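Local coordinates for protein GH127 beta-L-arabinofuranoside (Geobacillus stearothermophilus, PDB 4QK0) that probably hydrolyses beta-L-arabinofuranosides, releasing L-arabinose, as a glycoside hydrolase of family GH127, at residues 116-121 with 171-176; 200-205 with 209-214. All blocks are in the same frame, centred on the assembly; numbering follows the deposited sequence.

Interaction 1: 116-121 with 171-176; sequences DGYLNT and ADYIGT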
ATOM      1  N   ASP A 116     -42.383   7.081 -23.438  1.00 35.16           N
ATOM      2  CA  ASP A 116     -42.553   7.899 -22.228  1.00 33.37           C
ATOM      3  C   ASP A 116     -41.350   8.799 -21.955  1.00 32.02           C
ATOM      4  O   ASP A 116     -41.398   9.568 -21.026  1.00 31.24           O
ATOM      5  CB  ASP A 116     -42.886   7.037 -21.001  1.00 35.53           C
ATOM      6  CG  ASP A 116     -41.779   6.042 -20.646  1.00 35.27           C
ATOM      7  OD1 ASP A 116     -40.683   6.154 -21.207  1.00 31.25           O
ATOM      8  OD2 ASP A 116     -42.042   5.163 -19.790  1.00 33.58           O
ATOM      9  N   GLY A 117     -40.325   8.759 -22.810  1.00 29.31           N
ATOM     10  CA  GLY A 117     -39.130   9.572 -22.616  1.00 30.55           C
ATOM     11  C   GLY A 117     -37.858   8.827 -22.116  1.00 28.16           C
ATOM     12  O   GLY A 117     -36.757   9.282 -22.352  1.00 25.37           O
ATOM     13  N   TYR A 118     -38.019   7.645 -21.556  1.00 30.38           N
ATOM     14  CA  TYR A 118     -36.892   6.796 -21.132  1.00 30.96           C
ATOM     15  C   TYR A 118     -35.967   6.410 -22.283  1.00 29.84           C
ATOM     16  O   TYR A 118     -36.420   5.950 -23.328  1.00 24.96           O
ATOM     17  CB  TYR A 118     -37.440   5.547 -20.480  1.00 29.06           C
ATOM     18  CG  TYR A 118     -36.420   4.723 -19.764  1.00 31.48           C
ATOM     19  CD1 TYR A 118     -35.929   5.120 -18.517  1.00 32.94           C
ATOM     20  CD2 TYR A 118     -36.049   3.464 -20.250  1.00 30.98           C
ATOM     21  CE1 TYR A 118     -35.017   4.331 -17.810  1.00 32.53           C
ATOM     22  CE2 TYR A 118     -35.147   2.666 -19.564  1.00 33.45           C
ATOM     23  CZ  TYR A 118     -34.618   3.103 -18.342  1.00 34.25           C
ATOM     24  OH  TYR A 118     -33.700   2.349 -17.663  1.00 31.79           O
ATOM     25  N   LEU A 119     -34.670   6.639 -22.073  1.00 28.96           N
ATOM     26  CA  LEU A 119     -33.626   6.304 -23.042  1.00 30.25           C
ATOM     27  C   LEU A 119     -32.463   5.569 -22.328  1.00 32.71           C
ATOM     28  O   LEU A 119     -31.580   6.200 -21.664  1.00 32.28           O
ATOM     29  CB  LEU A 119     -33.065   7.562 -23.638  1.00 29.46           C
ATOM     30  CG  LEU A 119     -32.539   7.574 -25.073  1.00 29.97           C
ATOM     31  CD1 LEU A 119     -31.455   8.604 -25.205  1.00 28.47           C
ATOM     32  CD2 LEU A 119     -32.077   6.253 -25.613  1.00 33.16           C
ATOM     33  N   ASN A 120     -32.458   4.253 -22.453  1.00 28.68           N
ATOM     34  CA  ASN A 120     -31.425   3.443 -21.780  1.00 27.68           C
ATOM     35  C   ASN A 120     -31.357   2.099 -22.461  1.00 26.11           C
ATOM     36  O   ASN A 120     -32.338   1.348 -22.435  1.00 24.09           O
ATOM     37  CB  ASN A 120     -31.746   3.281 -20.302  1.00 27.96           C
ATOM     38  CG  ASN A 120     -30.649   2.551 -19.540  1.00 27.29           C
ATOM     39  OD1 ASN A 120     -30.495   1.341 -19.651  1.00 26.27           O
ATOM     40  ND2 ASN A 120     -29.885   3.293 -18.763  1.00 27.53           N
ATOM     41  N   THR A 121     -30.213   1.804 -23.073  1.00 24.53           N
ATOM     42  CA  THR A 121     -30.100   0.579 -23.857  1.00 25.33           C
ATOM     43  C   THR A 121     -30.143  -0.672 -23.013  1.00 27.16           C
ATOM     44  O   THR A 121     -30.853  -1.630 -23.347  1.00 26.56           O
ATOM     45  CB  THR A 121     -28.864   0.579 -24.743  1.00 26.51           C
ATOM     46  OG1 THR A 121     -27.699   0.702 -23.926  1.00 30.24           O
ATOM     47  CG2 THR A 121     -28.926   1.722 -25.725  1.00 25.27           C
ATOM     48  N   ALA A 171     -35.749  14.075 -19.198  1.00 23.24           N
ATOM     49  CA  ALA A 171     -35.696  14.831 -17.911  1.00 25.43           C
ATOM     50  C   ALA A 171     -37.103  14.995 -17.281  1.00 27.14           C
ATOM     51  O   ALA A 171     -37.311  14.805 -16.075  1.00 28.17           O
ATOM     52  CB  ALA A 171     -35.057  16.185 -18.138  1.00 24.24           C
ATOM     53  N   ASP A 172     -38.091  15.284 -18.122  1.00 27.39           N
ATOM     54  CA  ASP A 172     -39.488  15.374 -17.633  1.00 27.23           C
ATOM     55  C   ASP A 172     -39.951  14.044 -17.104  1.00 26.99           C
ATOM     56  O   ASP A 172     -40.576  13.992 -16.027  1.00 29.39           O
ATOM     57  CB  ASP A 172     -40.469  15.836 -18.749  1.00 28.47           C
ATOM     58  CG  ASP A 172     -40.148  17.232 -19.285  1.00 27.94           C
ATOM     59  OD1 ASP A 172     -39.490  18.039 -18.590  1.00 26.17           O
ATOM     60  OD2 ASP A 172     -40.520  17.487 -20.453  1.00 30.15           O
ATOM     61  N   TYR A 173     -39.681  12.964 -17.844  1.00 23.40           N
ATOM     62  CA  TYR A 173     -40.082  11.632 -17.366  1.00 22.46           C
ATOM     63  C   TYR A 173     -39.423  11.355 -16.019  1.00 23.81           C
ATOM     64  O   TYR A 173     -40.091  10.926 -15.039  1.00 24.03           O
ATOM     65  CB  TYR A 173     -39.735  10.549 -18.394  1.00 24.06           C
ATOM     66  CG  TYR A 173     -39.969   9.159 -17.874  1.00 24.94           C
ATOM     67  CD1 TYR A 173     -41.192   8.777 -17.369  1.00 23.59           C
ATOM     68  CD2 TYR A 173     -38.907   8.223 -17.822  1.00 27.28           C
ATOM     69  CE1 TYR A 173     -41.371   7.511 -16.828  1.00 24.30           C
ATOM     70  CE2 TYR A 173     -39.070   6.955 -17.278  1.00 22.96           C
ATOM     71  CZ  TYR A 173     -40.264   6.602 -16.775  1.00 24.12           C
ATOM     72  OH  TYR A 173     -40.413   5.332 -16.253  1.00 21.61           O
ATOM     73  N   ILE A 174     -38.124  11.648 -15.919  1.00 24.27           N
ATOM     74  CA  ILE A 174     -37.409  11.410 -14.653  1.00 26.96           C
ATOM     75  C   ILE A 174     -38.090  12.162 -13.476  1.00 27.13           C
ATOM     76  O   ILE A 174     -38.211  11.665 -12.376  1.00 26.39           O
ATOM     77  CB  ILE A 174     -35.939  11.836 -14.798  1.00 29.21           C
ATOM     78  CG1 ILE A 174     -35.196  10.821 -15.688  1.00 27.49           C
ATOM     79  CG2 ILE A 174     -35.259  11.992 -13.422  1.00 28.58           C
ATOM     80  CD1 ILE A 174     -33.863  11.332 -16.134  1.00 29.67           C
ATOM     81  N   GLY A 175     -38.530  13.373 -13.769  1.00 31.42           N
ATOM     82  CA  GLY A 175     -39.278  14.217 -12.821  1.00 32.03           C
ATOM     83  C   GLY A 175     -40.579  13.615 -12.357  1.00 29.52           C
ATOM     84  O   GLY A 175     -40.969  13.819 -11.238  1.00 23.54           O
ATOM     85  N   THR A 176     -41.246  12.830 -13.215  1.00 31.31           N
ATOM     86  CA  THR A 176     -42.448  12.150 -12.769  1.00 28.55           C
ATOM     87  C   THR A 176     -42.108  10.981 -11.892  1.00 26.88           C
ATOM     88  O   THR A 176     -42.879  10.637 -11.000  1.00 27.18           O
ATOM     89  CB  THR A 176     -43.362  11.668 -13.923  1.00 30.18           C
ATOM     90  OG1 THR A 176     -42.716  10.648 -14.703  1.00 28.20           O
ATOM     91  CG2 THR A 176     -43.767  12.856 -14.864  1.00 33.03           C
TER
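The carboxylate of Asp116, stacked on the ring of Tyr173, is gripped at both oxygens. OD1 accepts the backbone N-H of Tyr118 (N to OD1 3.1 Å, nearly straight at 166°) on its anti side, tilted out of the carboxylate plane, closing an Asx turn, while OD2 forms a salt bridge with Arg131. The carboxylate lies almost flat over one face of the tyrosine, the planes 18° apart, with Asp116 CG over the ring centre. Tyr173 reaches from helix 162-177 with its CG anti to the backbone N (chi1 173°), and its CB meets Asp116 O at 3.3 Å. Gly117 suits the bend: with phi positive, a side chain would collide with the carbonyl oxygen of Asp116 and crowd Tyr173 CB. Within the catalytic domain, whose clan is built on an (alpha/alpha)6 barrel, the contact docks the loop between helices 96-112 and 122-126 onto helix 162-177. At the ring edge of Tyr173, CE2 meets Tyr118 CD1 at 3.8 Å. The hydroxyls part company, Tyr118 OH bonding to Glu140 and Tyr173 OH to Trp132 NE1. A leucine in place of Tyr173 would probably leave that indole N-H without its mate and the Asp116 carboxylate without its flat support.

Interaction 2: 200-205 with 209-214; sequences KLYEVT and NYLKLS
Leu201 presses its CD2 methyl onto one face of the Tyr210 ring, 3.5 Å from the ring centroid and 17° off the normal, a close CH-pi contact. Tyr210 reaches over from helix 208-220 like a plate, and the branched end of Leu201 is the bump that covers it; Leu201 CG also comes within 3.5 Å of Tyr210 CD2. The plate's edge is met by Thr205, whose OG1 sits near the ring plane, 3.6 Å from Tyr210 CD2. One turn of helix separates Leu201 from Thr205, so face and edge of a single ring are fitted from one helix.

In a second pairing the ring belongs to helix 194-205: Tyr202, with CG anti to the backbone N (chi1 167°), turns one face to Leu211, whose CB stands 4.0 Å from the Tyr202 ring centroid, offset toward the rim. Between the two pairs the backbones come nearest, and Tyr202 CB meets Tyr210 CB at 4.2 Å. The arrangement is an alpha-alpha hairpin: the helices run antiparallel at 163°, the axes of these segments approach to 8.4 Å, and a very short turn joins them. Leu201 is further walled in by helices 140-158 and 162-177, and Leu211 by helix 266-283.

Thr205 suits the end of its helix because its hydroxyl donates to Leu201 O at 2.7 Å from OG1, on the opposite face of that carbonyl from Thr205 N, and accepts from Asn207 N in the turn. Its polarity is therefore spent within the hairpin, whereas Tyr210 OH turns its own outward, probably to Asp172. The two helices meet mainly through aliphatic groups on aromatic faces, an interface whose hold depends on close fit of shape and not on paired charges.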
ATOM      1  N   LYS A 200     -27.572  22.550 -15.749  1.00 30.71           N
ATOM      2  CA  LYS A 200     -27.228  23.067 -17.058  1.00 30.54           C
ATOM      3  C   LYS A 200     -28.469  23.119 -17.923  1.00 26.45           C
ATOM      4  O   LYS A 200     -28.640  24.017 -18.739  1.00 24.95           O
ATOM      5  CB  LYS A 200     -26.105  22.212 -17.674  1.00 37.08           C
ATOM      6  CG  LYS A 200     -24.678  22.748 -17.399  1.00 40.23           C
ATOM      7  CD  LYS A 200     -23.621  21.679 -17.105  1.00 45.25           C
ATOM      8  CE  LYS A 200     -22.253  21.915 -17.775  1.00 48.19           C
ATOM      9  NZ  LYS A 200     -21.916  20.874 -18.834  1.00 45.69           N
ATOM     10  N   LEU A 201     -29.310  22.114 -17.805  1.00 24.68           N
ATOM     11  CA  LEU A 201     -30.485  22.038 -18.608  1.00 26.62           C
ATOM     12  C   LEU A 201     -31.434  23.219 -18.225  1.00 30.59           C
ATOM     13  O   LEU A 201     -32.089  23.817 -19.091  1.00 27.54           O
ATOM     14  CB  LEU A 201     -31.213  20.730 -18.366  1.00 27.45           C
ATOM     15  CG  LEU A 201     -32.418  20.439 -19.256  1.00 29.56           C
ATOM     16  CD1 LEU A 201     -32.040  20.382 -20.719  1.00 29.50           C
ATOM     17  CD2 LEU A 201     -33.079  19.135 -18.835  1.00 30.74           C
ATOM     18  N   TYR A 202     -31.502  23.517 -16.928  1.00 33.78           N
ATOM     19  CA  TYR A 202     -32.227  24.673 -16.443  1.00 35.41           C
ATOM     20  C   TYR A 202     -31.690  25.980 -17.040  1.00 34.12           C
ATOM     21  O   TYR A 202     -32.467  26.797 -17.485  1.00 31.86           O
ATOM     22  CB  TYR A 202     -32.205  24.731 -14.930  1.00 37.75           C
ATOM     23  CG  TYR A 202     -32.676  26.052 -14.412  1.00 39.41           C
ATOM     24  CD1 TYR A 202     -34.044  26.406 -14.461  1.00 41.39           C
ATOM     25  CD2 TYR A 202     -31.782  26.965 -13.902  1.00 40.63           C
ATOM     26  CE1 TYR A 202     -34.489  27.639 -13.995  1.00 42.28           C
ATOM     27  CE2 TYR A 202     -32.213  28.211 -13.446  1.00 43.66           C
ATOM     28  CZ  TYR A 202     -33.558  28.546 -13.499  1.00 45.70           C
ATOM     29  OH  TYR A 202     -33.946  29.774 -13.033  1.00 51.14           O
ATOM     30  N   GLU A 203     -30.376  26.128 -17.096  1.00 34.31           N
ATOM     31  CA  GLU A 203     -29.769  27.360 -17.569  1.00 36.26           C
ATOM     32  C   GLU A 203     -30.105  27.589 -18.997  1.00 37.92           C
ATOM     33  O   GLU A 203     -30.207  28.706 -19.431  1.00 40.17           O
ATOM     34  CB  GLU A 203     -28.261  27.332 -17.468  1.00 38.02           C
ATOM     35  CG  GLU A 203     -27.726  27.550 -16.074  1.00 43.01           C
ATOM     36  CD  GLU A 203     -26.308  26.990 -15.833  1.00 47.20           C
ATOM     37  OE1 GLU A 203     -25.646  26.384 -16.721  1.00 45.99           O
ATOM     38  OE2 GLU A 203     -25.854  27.168 -14.697  1.00 48.13           O
ATOM     39  N   VAL A 204     -30.279  26.530 -19.767  1.00 38.49           N
ATOM     40  CA  VAL A 204     -30.506  26.727 -21.180  1.00 34.33           C
ATOM     41  C   VAL A 204     -31.976  26.770 -21.497  1.00 30.07           C
ATOM     42  O   VAL A 204     -32.325  27.259 -22.533  1.00 33.48           O
ATOM     43  CB  VAL A 204     -29.727  25.672 -22.031  1.00 35.96           C
ATOM     44  CG1 VAL A 204     -30.514  24.402 -22.228  1.00 34.79           C
ATOM     45  CG2 VAL A 204     -29.335  26.254 -23.355  1.00 40.67           C
ATOM     46  N   THR A 205     -32.836  26.220 -20.659  1.00 29.79           N
ATOM     47  CA  THR A 205     -34.256  26.192 -20.955  1.00 28.96           C
ATOM     48  C   THR A 205     -35.109  27.159 -20.133  1.00 33.21           C
ATOM     49  O   THR A 205     -36.231  27.420 -20.497  1.00 34.17           O
ATOM     50  CB  THR A 205     -34.883  24.807 -20.678  1.00 27.82           C
ATOM     51  OG1 THR A 205     -34.737  24.476 -19.305  1.00 31.99           O
ATOM     52  CG2 THR A 205     -34.292  23.727 -21.543  1.00 31.12           C
ATOM     53  N   ASN A 209     -38.690  23.341 -13.315  1.00 34.61           N
ATOM     54  CA  ASN A 209     -38.807  21.954 -12.837  1.00 34.88           C
ATOM     55  C   ASN A 209     -37.436  21.273 -12.697  1.00 31.11           C
ATOM     56  O   ASN A 209     -37.244  20.460 -11.813  1.00 30.88           O
ATOM     57  CB  ASN A 209     -39.633  21.123 -13.791  1.00 38.30           C
ATOM     58  CG  ASN A 209     -41.075  21.611 -13.921  1.00 42.44           C
ATOM     59  OD1 ASN A 209     -41.582  22.339 -13.065  1.00 40.58           O
ATOM     60  ND2 ASN A 209     -41.764  21.119 -14.945  1.00 39.13           N
ATOM     61  N   TYR A 210     -36.506  21.627 -13.586  1.00 29.77           N
ATOM     62  CA  TYR A 210     -35.210  20.974 -13.674  1.00 29.34           C
ATOM     63  C   TYR A 210     -34.358  21.401 -12.480  1.00 31.02           C
ATOM     64  O   TYR A 210     -33.680  20.571 -11.822  1.00 28.52           O
ATOM     65  CB  TYR A 210     -34.525  21.280 -15.026  1.00 25.96           C
ATOM     66  CG  TYR A 210     -35.324  20.785 -16.231  1.00 26.41           C
ATOM     67  CD1 TYR A 210     -36.140  19.676 -16.145  1.00 27.90           C
ATOM     68  CD2 TYR A 210     -35.260  21.429 -17.451  1.00 28.15           C
ATOM     69  CE1 TYR A 210     -36.862  19.214 -17.243  1.00 28.68           C
ATOM     70  CE2 TYR A 210     -36.001  20.987 -18.545  1.00 25.42           C
ATOM     71  CZ  TYR A 210     -36.812  19.888 -18.430  1.00 27.12           C
ATOM     72  OH  TYR A 210     -37.558  19.418 -19.515  1.00 25.74           O
ATOM     73  N   LEU A 211     -34.451  22.677 -12.168  1.00 30.03           N
ATOM     74  CA  LEU A 211     -33.780  23.243 -10.992  1.00 29.78           C
ATOM     75  C   LEU A 211     -34.293  22.635  -9.713  1.00 28.67           C
ATOM     76  O   LEU A 211     -33.514  22.168  -8.874  1.00 29.41           O
ATOM     77  CB  LEU A 211     -33.950  24.739 -10.975  1.00 31.82           C
ATOM     78  CG  LEU A 211     -33.413  25.426  -9.741  1.00 35.53           C
ATOM     79  CD1 LEU A 211     -31.907  25.356  -9.745  1.00 34.20           C
ATOM     80  CD2 LEU A 211     -33.864  26.877  -9.752  1.00 37.43           C
ATOM     81  N   LYS A 212     -35.601  22.483  -9.618  1.00 31.06           N
ATOM     82  CA  LYS A 212     -36.179  21.833  -8.446  1.00 30.38           C
ATOM     83  C   LYS A 212     -35.896  20.319  -8.323  1.00 29.03           C
ATOM     84  O   LYS A 212     -35.806  19.767  -7.241  1.00 25.82           O
ATOM     85  CB  LYS A 212     -37.668  22.069  -8.452  1.00 36.79           C
ATOM     86  CG  LYS A 212     -38.011  23.520  -8.141  1.00 43.59           C
ATOM     87  CD  LYS A 212     -39.326  23.593  -7.375  1.00 49.90           C
ATOM     88  CE  LYS A 212     -40.525  23.775  -8.283  1.00 52.19           C
ATOM     89  NZ  LYS A 212     -40.881  25.226  -8.340  1.00 51.73           N
ATOM     90  N   LEU A 213     -35.832  19.648  -9.458  1.00 25.44           N
ATOM     91  CA  LEU A 213     -35.532  18.243  -9.468  1.00 26.15           C
ATOM     92  C   LEU A 213     -34.051  18.026  -8.990  1.00 22.45           C
ATOM     93  O   LEU A 213     -33.796  17.212  -8.135  1.00 23.48           O
ATOM     94  CB  LEU A 213     -35.760  17.704 -10.898  1.00 26.22           C
ATOM     95  CG  LEU A 213     -35.555  16.218 -11.050  1.00 26.86           C
ATOM     96  CD1 LEU A 213     -36.493  15.494 -10.116  1.00 25.40           C
ATOM     97  CD2 LEU A 213     -35.789  15.785 -12.482  1.00 27.29           C
ATOM     98  N   SER A 214     -33.132  18.818  -9.510  1.00 22.52           N
ATOM     99  CA  SER A 214     -31.744  18.845  -9.024  1.00 25.26           C
ATOM    100  C   SER A 214     -31.703  19.029  -7.528  1.00 28.44           C
ATOM    101  O   SER A 214     -31.125  18.213  -6.798  1.00 30.52           O
ATOM    102  CB  SER A 214     -30.953  19.959  -9.710  1.00 24.96           C
ATOM    103  OG  SER A 214     -29.583  19.977  -9.302  1.00 27.63           O
TER

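In the fold
Helix 162-177 ties the contacts together, since its different sides serve both. While Tyr173 faces the loop of interaction 1, the neighbouring Asp172 probably hydrogen-bonds to the hairpin of interaction 2, with OD1 2.5 Å from Tyr210 OH. Ala171 packs there too: its CB lies 3.6 Å from Leu201 CD2 and 3.6 Å from Tyr210 CE1, a residue small enough to be consistent with the close approach of the hairpin. Gly175 also meets it further along, its CA 3.8 Å from Leu213 CD2. The contacts, with centres about 15 Å apart, follow in series along the chain; both lie in the helical catalytic domain, about 28 and 22 Å from the chain's centre.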